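Local coordinates for protein protease (Actinomadura keratinilytica, PDB 8C4X) that probably acts as a serine endopeptidase of the subtilisin (S8) family, this chain being its I9-type propeptide, which in relatives inhibits the protease, at residues 53-57 with 58-62. Residues are numbered along the deposited sequence; the frame is centred on the assembly and turned at random.
Unlike the reference sequence in segment 58-62: D58 (reference Ala), S61 (reference Ala).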
ATOM      1  N   ALA B  53       1.673  -4.838  -2.321  1.00 12.04           N
ATOM      2  CA  ALA B  53       3.066  -5.256  -2.275  1.00 11.63           C
ATOM      3  C   ALA B  53       3.401  -5.772  -0.890  1.00 12.84           C
ATOM      4  O   ALA B  53       2.761  -5.417   0.106  1.00 12.70           O
ATOM      5  CB  ALA B  53       4.007  -4.104  -2.648  1.00 12.99           C
ATOM      6  N   LYS B  54       4.423  -6.617  -0.847  1.00 17.10           N
ATOM      7  CA  LYS B  54       5.106  -6.905   0.402  1.00 13.61           C
ATOM      8  C   LYS B  54       6.015  -5.731   0.728  1.00 14.72           C
ATOM      9  O   LYS B  54       6.702  -5.212  -0.156  1.00 19.04           O
ATOM     10  CB  LYS B  54       5.915  -8.194   0.289  1.00 15.09           C
ATOM     11  CG  LYS B  54       5.047  -9.444   0.244  1.00 22.10           C
ATOM     12  CD  LYS B  54       5.782 -10.661   0.765  1.00 33.18           C
ATOM     13  CE  LYS B  54       4.901 -11.907   0.685  1.00 37.81           C
ATOM     14  NZ  LYS B  54       3.732 -11.845   1.622  1.00 28.68           N
ATOM     15  N   LEU B  55       5.989  -5.287   1.977  1.00 14.02           N
ATOM     16  CA  LEU B  55       6.836  -4.189   2.431  1.00 14.93           C
ATOM     17  C   LEU B  55       7.497  -4.582   3.740  1.00 20.40           C
ATOM     18  O   LEU B  55       6.817  -5.026   4.670  1.00 18.91           O
ATOM     19  CB  LEU B  55       6.022  -2.905   2.625  1.00 17.55           C
ATOM     20  CG  LEU B  55       5.276  -2.371   1.404  1.00 14.77           C
ATOM     21  CD1 LEU B  55       4.436  -1.163   1.805  1.00 16.48           C
ATOM     22  CD2 LEU B  55       6.251  -2.005   0.283  1.00 19.10           C
ATOM     23  N   THR B  56       8.816  -4.426   3.810  1.00 20.85           N
ATOM     24  CA  THR B  56       9.486  -4.538   5.094  1.00 24.03           C
ATOM     25  C   THR B  56       9.035  -3.403   6.010  1.00 28.68           C
ATOM     26  O   THR B  56       8.452  -2.406   5.572  1.00 27.41           O
ATOM     27  CB  THR B  56      11.005  -4.501   4.916  1.00 30.63           C
ATOM     28  OG1 THR B  56      11.399  -3.209   4.440  1.00 26.42           O
ATOM     29  CG2 THR B  56      11.446  -5.550   3.914  1.00 26.90           C
ATOM     30  N   ASP B  57       9.297  -3.567   7.306  1.00 30.95           N
ATOM     31  CA  ASP B  57       8.927  -2.521   8.255  1.00 27.69           C
ATOM     32  C   ASP B  57       9.548  -1.184   7.871  1.00 27.00           C
ATOM     33  O   ASP B  57       8.917  -0.131   8.018  1.00 30.22           O
ATOM     34  CB  ASP B  57       9.340  -2.923   9.669  1.00 30.61           C
ATOM     35  CG  ASP B  57       8.444  -3.994  10.248  1.00 43.17           C
ATOM     36  OD1 ASP B  57       7.254  -4.047   9.860  1.00 41.44           O
ATOM     37  OD2 ASP B  57       8.925  -4.780  11.093  1.00 42.47           O
ATOM     38  N   ASP B  58      10.782  -1.205   7.365  1.00 31.05           N
ATOM     39  CA  ASP B  58      11.446   0.036   6.986  1.00 31.41           C
ATOM     40  C   ASP B  58      10.816   0.646   5.738  1.00 31.22           C
ATOM     41  O   ASP B  58      10.599   1.862   5.677  1.00 31.71           O
ATOM     42  CB  ASP B  58      12.939  -0.215   6.776  1.00 35.45           C
ATOM     43  CG  ASP B  58      13.682   1.029   6.327  1.00 42.36           C
ATOM     44  OD1 ASP B  58      13.681   2.029   7.076  1.00 50.30           O
ATOM     45  OD2 ASP B  58      14.266   1.004   5.222  1.00 48.44           O
ATOM     46  N   GLN B  59      10.518  -0.179   4.732  1.00 26.36           N
ATOM     47  CA  GLN B  59       9.813   0.317   3.552  1.00 27.13           C
ATOM     48  C   GLN B  59       8.489   0.961   3.939  1.00 30.72           C
ATOM     49  O   GLN B  59       8.133   2.033   3.436  1.00 26.81           O
ATOM     50  CB  GLN B  59       9.557  -0.819   2.568  1.00 25.30           C
ATOM     51  CG  GLN B  59      10.724  -1.237   1.731  1.00 25.26           C
ATOM     52  CD  GLN B  59      10.346  -2.355   0.789  1.00 25.66           C
ATOM     53  OE1 GLN B  59       9.883  -3.415   1.221  1.00 24.49           O
ATOM     54  NE2 GLN B  59      10.522  -2.124  -0.508  1.00 25.92           N
ATOM     55  N   LEU B  60       7.726   0.292   4.808  1.00 23.65           N
ATOM     56  CA  LEU B  60       6.451   0.837   5.252  1.00 26.07           C
ATOM     57  C   LEU B  60       6.645   2.171   5.957  1.00 30.48           C
ATOM     58  O   LEU B  60       5.882   3.117   5.733  1.00 26.09           O
ATOM     59  CB  LEU B  60       5.745  -0.172   6.157  1.00 19.32           C
ATOM     60  CG  LEU B  60       4.381   0.219   6.720  1.00 23.92           C
ATOM     61  CD1 LEU B  60       3.314   0.151   5.634  1.00 18.57           C
ATOM     62  CD2 LEU B  60       4.029  -0.707   7.867  1.00 27.82           C
ATOM     63  N   SER B  61       7.671   2.271   6.804  1.00 28.79           N
ATOM     64  CA  SER B  61       7.955   3.539   7.470  1.00 32.06           C
ATOM     65  C   SER B  61       8.164   4.654   6.457  1.00 28.36           C
ATOM     66  O   SER B  61       7.567   5.732   6.566  1.00 30.48           O
ATOM     67  CB  SER B  61       9.184   3.400   8.366  1.00 29.57           C
ATOM     68  OG  SER B  61       8.801   3.060   9.681  1.00 42.92           O
ATOM     69  N   LYS B  62       9.013   4.410   5.458  1.00 26.64           N
ATOM     70  CA  LYS B  62       9.296   5.440   4.469  1.00 31.04           C
ATOM     71  C   LYS B  62       8.079   5.743   3.610  1.00 38.26           C
ATOM     72  O   LYS B  62       7.871   6.894   3.212  1.00 32.40           O
ATOM     73  CB  LYS B  62      10.476   5.018   3.597  1.00 29.75           C
ATOM     74  CG  LYS B  62      11.821   5.134   4.309  1.00 37.40           C
ATOM     75  CD  LYS B  62      12.830   4.101   3.824  1.00 35.91           C
ATOM     76  CE  LYS B  62      14.162   4.253   4.553  1.00 43.24           C
ATOM     77  NZ  LYS B  62      15.291   3.607   3.822  1.00 45.41           N
TER
HETATM   78  O   HOH W   1       9.915  -6.135   0.596  1.00 24.32           O
HETATM   79  O   HOH W   2       6.996   0.432   9.889  1.00 38.47           O
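T56 and Q59 grip each other in a capping box, the reciprocal side-chain-to-backbone pairing that starts helix 57-64 just after strand 50-54 of this I9-type inhibitor domain. T56 holds the N-cap: its OG1, between its own backbone N and carbonyl carbon (chi1 66°), turns to the first turn of the helix and accepts from Q59 N at 3.2 Å in a nearly straight bond. Threonine suits the site because its short hydroxyl reaches an amide with no helical carbonyl before it to bond. Q59 answers: with CG anti to its carbonyl carbon (chi1 -78°) and the chain extended beyond, it runs back obliquely across T56, CG passing 3.4 Å from T56 OG1, and OE1 takes T56 N at 3.0 Å, in the carbonyl plane and on a lone pair. Glutamine's length suits this, since its amide oxygen can reach back to the N-cap amide. A water in reach can donate OE1 a second bond. With an alanine in place of Q59, the carboxamide is gone, and T56 N is likely to lose its acceptor, leaving the cap held by the T56 hydroxyl alone.

The Q59 side chain crosses that of L55 at about a right angle, L55 CB 4.1 Å from Q59 CB and L55 CD2 4.0 Å from Q59 OE1. Buried L55 meets L60 CD1 with its CD1 at 4.2 Å; both leucines touch Y19 of strand 18-23, an apolar patch between helix start and sheet where leucine's branched tip suits packing. On the exposed side, D58 and K62, one turn on, form a salt bridge. The i-to-i+4 bonding of the helix begins as L60 N donates to T56 O; S61 N then bonds D57 O at 3.0 Å, an oxygen that also accepts from a water 2.7 Å away.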